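Local structure of penaeus monodon metallodensovirus major capsid protein (Penaeus monodon metallodensovirus, 6WH7) at residues T127-I132 with D215-F220; P155-S160 with R209-G214; L273-I278 with L287-T292. The protein forms the icosahedral shell of a shrimp-infecting parvovirus, sixty copies of it building one capsid. One frame throughout, in Å; residues are numbered along the deposited sequence.

How the interactions relate
Among these segments, 127-132 comes first, on strand 118-135. Residues 155-160 follow on strand 157-162. Strand 207-211 then returns to it, and 209-214 closes interaction 2. The chain turns at once into 215-220, which closes interaction 1 around it, so interaction 2 sits wholly within the longer loop. Interaction 3 comes later and in series, closing a short loop between 273-278 and 287-292. Interaction 1 joins neighbours in one sheet, 118-135 with 218-222; interaction 2 joins neighbours in the facing sheet, 157-162 with 207-211. Interaction 3 spans the two sheets: strand 270-274 lies beside 157-162, and strand 287-302 beside 118-135. Together they tie one end of the jelly-roll barrel.

Interaction 1: residues T127-I132 with D215-F220; sequences TLSNLI and DDALHF
T127 and H219 sit side by side on two antiparallel strands of the viral jelly roll, in the sheet of the barrel that corresponds to strands B, I, D and G. Here the D-like strand 118-135 meets the G-like strand 218-222. T127 and H219 form a non-hydrogen-bonded pair, and both point the same way. T127 CB lies beside the H219 ring, nearest ND1. From there the side chain forks. With chi1 at -61°, OG1 lies beside the backbone N, and CG2 is anti to that N. OG1 reaches the edge of the imidazole near its plane and hydrogen-bonds to H219 ND1 at 3.0 Å. Either group could be the donor. CG2 lies out of the ring plane, close to H219 ND1 and CE1, and also touches A217 CB at 3.6 Å. A217 CB in turn packs on S129 CB at 3.8 Å.

The next pair, L128 and L218, is hydrogen-bonded. L128 N donates a hydrogen bond to L218 O at 2.8 Å, and L218 N donates one to L128 O at 2.6 Å. Their side chains turn to the opposite face of the sheet, into the barrel. There L128 packs on F291 and L218 on W211, and both touch H159. V46 of a neighbouring subunit also touches L218. Across the strands the two leucines meet at their first side-chain carbons, L128 CB lying 4.0 Å from L218 CB.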
# COMPACT_ATOMS: atom_id res chain seq x y z
N THR A 127 88.21 4.96 -18.44
CA THR A 127 87.81 5.64 -17.22
C THR A 127 89.04 6.23 -16.55
O THR A 127 90.03 5.53 -16.34
CB THR A 127 87.10 4.70 -16.25
OG1 THR A 127 85.92 4.18 -16.87
CG2 THR A 127 86.70 5.45 -15.01
N LEU A 128 88.97 7.52 -16.24
CA LEU A 128 89.96 8.19 -15.41
C LEU A 128 89.42 8.28 -14.00
O LEU A 128 88.30 8.75 -13.79
CB LEU A 128 90.26 9.58 -15.96
CG LEU A 128 91.49 9.72 -16.83
CD1 LEU A 128 91.47 8.74 -17.95
CD2 LEU A 128 91.53 11.12 -17.38
N SER A 129 90.21 7.83 -13.04
CA SER A 129 89.70 7.63 -11.70
C SER A 129 90.75 7.99 -10.67
O SER A 129 91.95 7.82 -10.90
CB SER A 129 89.26 6.19 -11.50
OG SER A 129 88.83 6.00 -10.18
N ASN A 130 90.29 8.49 -9.53
CA ASN A 130 91.09 8.65 -8.32
C ASN A 130 92.29 9.55 -8.58
O ASN A 130 93.46 9.15 -8.49
CB ASN A 130 91.50 7.27 -7.79
CG ASN A 130 90.30 6.44 -7.41
OD1 ASN A 130 90.10 5.35 -7.92
ND2 ASN A 130 89.50 6.95 -6.49
N LEU A 131 91.96 10.81 -8.88
CA LEU A 131 92.97 11.80 -9.22
C LEU A 131 93.75 12.21 -7.98
O LEU A 131 93.17 12.50 -6.94
CB LEU A 131 92.32 13.02 -9.85
CG LEU A 131 93.25 14.16 -10.22
CD1 LEU A 131 94.20 13.73 -11.30
CD2 LEU A 131 92.48 15.34 -10.66
N ILE A 132 95.08 12.23 -8.11
CA ILE A 132 95.97 12.72 -7.07
C ILE A 132 96.82 13.82 -7.67
O ILE A 132 97.59 13.56 -8.61
CB ILE A 132 96.85 11.61 -6.48
CG1 ILE A 132 96.01 10.59 -5.74
CG2 ILE A 132 97.88 12.20 -5.54
CD1 ILE A 132 96.77 9.36 -5.36
N ASP A 215 86.66 14.03 -6.82
CA ASP A 215 85.60 13.95 -7.80
C ASP A 215 85.42 12.52 -8.28
O ASP A 215 86.31 11.68 -8.19
CB ASP A 215 85.88 14.85 -9.00
CG ASP A 215 85.62 16.30 -8.72
OD1 ASP A 215 85.00 16.60 -7.69
OD2 ASP A 215 86.01 17.15 -9.55
N ASP A 216 84.22 12.25 -8.79
CA ASP A 216 83.91 10.94 -9.33
C ASP A 216 84.74 10.69 -10.58
O ASP A 216 85.27 11.61 -11.20
CB ASP A 216 82.43 10.83 -9.63
CG ASP A 216 81.57 10.83 -8.38
OD1 ASP A 216 82.12 10.57 -7.29
OD2 ASP A 216 80.36 11.10 -8.49
N ALA A 217 84.85 9.42 -10.94
CA ALA A 217 85.66 9.03 -12.08
C ALA A 217 85.10 9.61 -13.37
O ALA A 217 83.90 9.87 -13.50
CB ALA A 217 85.74 7.52 -12.19
N LEU A 218 85.99 9.82 -14.33
CA LEU A 218 85.63 10.34 -15.64
C LEU A 218 85.50 9.17 -16.60
O LEU A 218 86.50 8.52 -16.93
CB LEU A 218 86.68 11.33 -16.13
CG LEU A 218 86.91 12.58 -15.30
CD1 LEU A 218 88.04 13.37 -15.88
CD2 LEU A 218 85.65 13.41 -15.23
N HIS A 219 84.29 8.91 -17.06
CA HIS A 219 84.00 7.80 -17.97
C HIS A 219 83.82 8.35 -19.37
O HIS A 219 83.09 9.32 -19.57
CB HIS A 219 82.74 7.06 -17.55
CG HIS A 219 82.76 6.57 -16.13
ND1 HIS A 219 83.50 5.49 -15.73
CD2 HIS A 219 82.13 7.03 -15.02
CE1 HIS A 219 83.32 5.29 -14.44
NE2 HIS A 219 82.50 6.21 -13.98
N PHE A 220 84.48 7.73 -20.34
CA PHE A 220 84.32 8.12 -21.73
C PHE A 220 84.18 6.87 -22.57
O PHE A 220 85.05 6.00 -22.52
CB PHE A 220 85.50 8.97 -22.19
CG PHE A 220 85.71 10.17 -21.35
CD1 PHE A 220 84.94 11.30 -21.54
CD2 PHE A 220 86.64 10.17 -20.35
CE1 PHE A 220 85.11 12.38 -20.75
CE2 PHE A 220 86.82 11.26 -19.56
CZ PHE A 220 86.04 12.36 -19.76

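Interaction 2: residues P155-S160 with R209-G214; sequences PYMIHS and RYWKQG
Y156 opens the contact with an offset stack on Y210. The ring centroids are 4.3 Å apart and the planes differ by only 13°. Y156 CE1 lies above the centre of the Y210 ring, and Y210 CB makes a CH-pi contact over the face of the Y156 ring. A chi1 of 52° at Y156 places CG between the backbone N and the carbonyl carbon and swings the ring alongside Y210. The CB of Y156 also touches K212 CG at 3.6 Å.

M157 and W211 form an antiparallel hydrogen-bonded pair. M157 N bonds to W211 O at 2.9 Å, and W211 N bonds to M157 O at 2.8 Å. The M157 side chain runs alongside W211 and bends at chi3, 72°. This brings M157 CE to the edge of the indole, in its plane, 3.5 Å from W211 CE3. The indole NE1 is held separately by D216 O.

I158 forms the non-hydrogen-bonded pair with Y210. Its CG1 lies 3.4 Å from Y210 CD1, on the face of the sheet that bears the stacked tyrosines.

H159 pairs with R209 through two more backbone bonds, H159 N to R209 O and R209 N to H159 O. Its side chain lies on the M157 and W211 face. R209 NH1 lies near the edge of the imidazole, but it is 5.2 Å from H159 NE2, so these two nitrogens do not touch.

Strands 157-162 and 207-211 correspond to E and F of the CHEF sheet of the jelly roll. Strand 207-211 is an edge strand within the chain. R209 and Y210 pair with a strand of a neighbouring subunit, and Y210 OH bonds to T292 OG1 of another. Between the two strands the hydrogen bonds are thus all backbone to backbone, while the side chains meet through aromatic and aliphatic surfaces.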
# COMPACT_ATOMS: atom_id res chain seq x y z
N PRO A 155 94.20 22.49 -6.49
CA PRO A 155 94.16 22.57 -7.95
C PRO A 155 93.19 21.58 -8.57
O PRO A 155 92.43 20.90 -7.89
CB PRO A 155 95.60 22.24 -8.35
CG PRO A 155 96.39 22.56 -7.17
CD PRO A 155 95.55 22.17 -6.02
N TYR A 156 93.22 21.51 -9.90
CA TYR A 156 92.44 20.56 -10.65
C TYR A 156 93.20 20.21 -11.91
O TYR A 156 94.09 20.95 -12.34
CB TYR A 156 91.05 21.10 -10.99
CG TYR A 156 91.09 22.46 -11.64
CD1 TYR A 156 91.29 22.59 -13.01
CD2 TYR A 156 90.91 23.60 -10.90
CE1 TYR A 156 91.33 23.83 -13.59
CE2 TYR A 156 90.94 24.83 -11.47
CZ TYR A 156 91.16 24.95 -12.81
OH TYR A 156 91.19 26.19 -13.38
N MET A 157 92.88 19.07 -12.49
CA MET A 157 93.37 18.70 -13.80
C MET A 157 92.23 18.84 -14.79
O MET A 157 91.10 18.43 -14.51
CB MET A 157 93.94 17.28 -13.82
CG MET A 157 94.50 16.88 -15.16
SD MET A 157 95.25 15.26 -15.16
CE MET A 157 93.80 14.24 -15.04
N ILE A 158 92.51 19.44 -15.93
CA ILE A 158 91.48 19.73 -16.92
C ILE A 158 91.44 18.59 -17.92
O ILE A 158 92.44 18.30 -18.58
CB ILE A 158 91.76 21.06 -17.63
CG1 ILE A 158 91.87 22.19 -16.62
CG2 ILE A 158 90.65 21.37 -18.60
CD1 ILE A 158 92.35 23.47 -17.20
N HIS A 159 90.29 17.93 -18.02
CA HIS A 159 90.05 17.00 -19.10
C HIS A 159 89.31 17.73 -20.21
O HIS A 159 88.22 18.26 -19.98
CB HIS A 159 89.23 15.80 -18.66
CG HIS A 159 89.08 14.76 -19.73
ND1 HIS A 159 90.10 13.91 -20.08
CD2 HIS A 159 88.08 14.53 -20.61
CE1 HIS A 159 89.71 13.14 -21.07
NE2 HIS A 159 88.49 13.50 -21.42
N SER A 160 89.90 17.77 -21.39
CA SER A 160 89.34 18.50 -22.51
C SER A 160 88.93 17.53 -23.60
O SER A 160 89.71 16.65 -23.98
CB SER A 160 90.35 19.50 -23.05
OG SER A 160 90.68 20.46 -22.07
N ARG A 209 86.38 19.57 -18.57
CA ARG A 209 86.03 19.22 -17.20
C ARG A 209 87.19 19.57 -16.30
O ARG A 209 88.32 19.12 -16.54
CB ARG A 209 85.69 17.74 -17.08
CG ARG A 209 84.42 17.35 -17.76
CD ARG A 209 84.18 15.87 -17.69
NE ARG A 209 82.92 15.52 -18.34
CZ ARG A 209 82.79 15.37 -19.65
NH1 ARG A 209 83.83 15.55 -20.44
NH2 ARG A 209 81.62 15.06 -20.17
N TYR A 210 86.94 20.37 -15.27
CA TYR A 210 87.95 20.61 -14.25
C TYR A 210 87.76 19.53 -13.20
O TYR A 210 86.75 19.52 -12.49
CB TYR A 210 87.85 22.00 -13.64
CG TYR A 210 88.06 23.14 -14.60
CD1 TYR A 210 88.63 22.93 -15.83
CD2 TYR A 210 87.84 24.43 -14.20
CE1 TYR A 210 88.85 23.97 -16.70
CE2 TYR A 210 88.07 25.49 -15.05
CZ TYR A 210 88.58 25.25 -16.30
OH TYR A 210 88.82 26.30 -17.15
N TRP A 211 88.72 18.64 -13.10
CA TRP A 211 88.57 17.41 -12.34
C TRP A 211 89.48 17.49 -11.14
O TRP A 211 90.68 17.73 -11.27
CB TRP A 211 88.84 16.21 -13.24
CG TRP A 211 88.67 14.88 -12.62
CD1 TRP A 211 87.55 14.38 -12.04
CD2 TRP A 211 89.58 13.78 -12.72
NE1 TRP A 211 87.74 13.09 -11.66
CE2 TRP A 211 88.98 12.69 -12.08
CE3 TRP A 211 90.87 13.63 -13.25
CZ2 TRP A 211 89.62 11.47 -11.96
CZ3 TRP A 211 91.49 12.42 -13.13
CH2 TRP A 211 90.87 11.35 -12.48
N LYS A 212 88.90 17.31 -9.96
CA LYS A 212 89.54 17.62 -8.70
C LYS A 212 89.71 16.34 -7.91
O LYS A 212 89.06 15.33 -8.19
CB LYS A 212 88.70 18.62 -7.92
CG LYS A 212 88.58 19.97 -8.59
CD LYS A 212 87.79 20.94 -7.76
CE LYS A 212 87.83 22.34 -8.35
NZ LYS A 212 86.99 22.49 -9.57
N GLN A 213 90.62 16.37 -6.94
CA GLN A 213 90.72 15.26 -6.01
C GLN A 213 89.38 15.05 -5.33
O GLN A 213 88.75 16.01 -4.86
CB GLN A 213 91.80 15.52 -4.98
CG GLN A 213 93.21 15.54 -5.51
CD GLN A 213 94.20 15.75 -4.40
OE1 GLN A 213 93.87 16.30 -3.36
NE2 GLN A 213 95.43 15.30 -4.60
N GLY A 214 88.94 13.81 -5.27
CA GLY A 214 87.68 13.48 -4.67
C GLY A 214 86.51 13.47 -5.63
O GLY A 214 85.45 12.95 -5.27

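Interaction 3: residues L273-I278 with L287-T292; sequences LSFPPI and LNAQFT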
# COMPACT_ATOMS: atom_id res chain seq x y z
N LEU A 273 94.47 16.15 -21.62
CA LEU A 273 94.65 16.49 -20.22
C LEU A 273 95.56 17.70 -20.13
O LEU A 273 96.52 17.83 -20.88
CB LEU A 273 95.24 15.32 -19.44
CG LEU A 273 94.28 14.15 -19.34
CD1 LEU A 273 94.91 12.98 -18.65
CD2 LEU A 273 93.03 14.57 -18.63
N SER A 274 95.23 18.59 -19.20
CA SER A 274 95.92 19.86 -19.11
C SER A 274 95.79 20.37 -17.69
O SER A 274 94.92 19.93 -16.93
CB SER A 274 95.34 20.87 -20.11
OG SER A 274 96.02 22.11 -20.04
N PHE A 275 96.67 21.28 -17.33
CA PHE A 275 96.55 21.90 -16.02
C PHE A 275 96.31 23.39 -16.17
O PHE A 275 96.74 23.99 -17.15
CB PHE A 275 97.80 21.67 -15.17
CG PHE A 275 98.04 20.24 -14.84
CD1 PHE A 275 97.35 19.63 -13.81
CD2 PHE A 275 98.97 19.50 -15.53
CE1 PHE A 275 97.57 18.32 -13.51
CE2 PHE A 275 99.19 18.19 -15.23
CZ PHE A 275 98.49 17.60 -14.22
N PRO A 276 95.60 24.00 -15.23
CA PRO A 276 95.37 25.43 -15.30
C PRO A 276 96.66 26.19 -15.09
O PRO A 276 97.51 25.78 -14.29
CB PRO A 276 94.39 25.67 -14.15
CG PRO A 276 94.67 24.59 -13.20
CD PRO A 276 94.97 23.40 -14.04
N PRO A 277 96.87 27.28 -15.82
CA PRO A 277 98.03 28.13 -15.56
C PRO A 277 97.89 28.83 -14.22
O PRO A 277 96.89 29.50 -13.96
CB PRO A 277 98.01 29.12 -16.72
CG PRO A 277 96.60 29.18 -17.12
CD PRO A 277 96.04 27.82 -16.91
N ILE A 278 98.91 28.69 -13.38
CA ILE A 278 98.92 29.34 -12.08
C ILE A 278 100.32 29.90 -11.89
O ILE A 278 101.29 29.15 -11.89
CB ILE A 278 98.58 28.39 -10.93
CG1 ILE A 278 97.31 27.59 -11.24
CG2 ILE A 278 98.28 29.18 -9.70
CD1 ILE A 278 97.02 26.51 -10.25
N LEU A 287 102.42 21.44 -11.86
CA LEU A 287 101.36 20.62 -11.32
C LEU A 287 101.49 19.22 -11.88
O LEU A 287 101.73 19.04 -13.07
CB LEU A 287 99.98 21.19 -11.65
CG LEU A 287 99.66 22.55 -11.06
CD1 LEU A 287 98.32 23.04 -11.57
CD2 LEU A 287 99.66 22.46 -9.55
N ASN A 288 101.33 18.23 -11.02
CA ASN A 288 101.47 16.85 -11.41
C ASN A 288 100.20 16.12 -11.03
O ASN A 288 99.45 16.57 -10.16
CB ASN A 288 102.68 16.22 -10.73
CG ASN A 288 103.93 17.02 -10.95
OD1 ASN A 288 104.49 17.04 -12.04
ND2 ASN A 288 104.38 17.69 -9.90
N ALA A 289 99.94 15.02 -11.70
CA ALA A 289 98.71 14.29 -11.45
C ALA A 289 98.97 12.80 -11.53
O ALA A 289 99.68 12.33 -12.41
CB ALA A 289 97.63 14.68 -12.46
N GLN A 290 98.40 12.07 -10.58
CA GLN A 290 98.23 10.64 -10.70
C GLN A 290 96.74 10.34 -10.78
O GLN A 290 95.93 10.98 -10.12
CB GLN A 290 98.78 9.86 -9.52
CG GLN A 290 98.78 8.39 -9.84
CD GLN A 290 98.77 7.51 -8.64
OE1 GLN A 290 98.64 7.99 -7.52
NE2 GLN A 290 98.90 6.23 -8.85
N PHE A 291 96.39 9.35 -11.58
CA PHE A 291 95.05 8.80 -11.58
C PHE A 291 95.13 7.37 -12.07
O PHE A 291 96.20 6.87 -12.42
CB PHE A 291 94.11 9.66 -12.44
CG PHE A 291 94.62 9.92 -13.81
CD1 PHE A 291 94.36 9.06 -14.85
CD2 PHE A 291 95.38 11.04 -14.06
CE1 PHE A 291 94.84 9.31 -16.09
CE2 PHE A 291 95.86 11.29 -15.29
CZ PHE A 291 95.59 10.43 -16.32
N THR A 292 93.99 6.70 -12.07
CA THR A 292 93.89 5.33 -12.52
C THR A 292 93.25 5.32 -13.90
O THR A 292 92.22 5.96 -14.11
CB THR A 292 93.07 4.49 -11.54
OG1 THR A 292 93.68 4.56 -10.25
CG2 THR A 292 93.03 3.06 -11.98
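F275 and L287 carry this contact, which no hydrogen bond crosses. L287 CB sits over the face of the F275 ring as a CH-pi contact, 4.0 Å from its centroid. The carbonyl O of L287 also stands above the ring plane, offset toward the rim and 3.4 Å from F275 CE2. At the ring edge, in plane, A289 CB meets F275 CZ at 3.5 Å. The other end of L287 faces the loop that follows F275. Its CD1 meets I278 CD1 at 3.9 Å and P276 CD at 4.2 Å, and in both cases the side chains cross at about a right angle.

Further along, L273 and F291 approach from opposite directions, with L273 CD1 3.5 Å from F291 CZ. The F291 ring is put there by a chi1 of 51°, which sets CG between its backbone N and carbonyl carbon.

Around this shell, M157 touches L273, F275, A289 and F291, and so fills in between the two segments. Backbone bonds fix both sides: L273 pairs with I81 and S274 with I158, while N288 pairs with T134 and A289 with I72. F151 of a neighbouring subunit packs on L287, and Q290 of that subunit covers P276 and I278.

L273 and S274 end strand 270-274 of one sheet, and 287-292 opens strand 287-302 of the other. The first matches strand H of the CHEF sheet, and the second belongs to the BIDG sheet. Apolar side chains meeting between two such facing sheets form part of the apolar core of the jelly-roll beta-barrel of parvovirus capsid proteins.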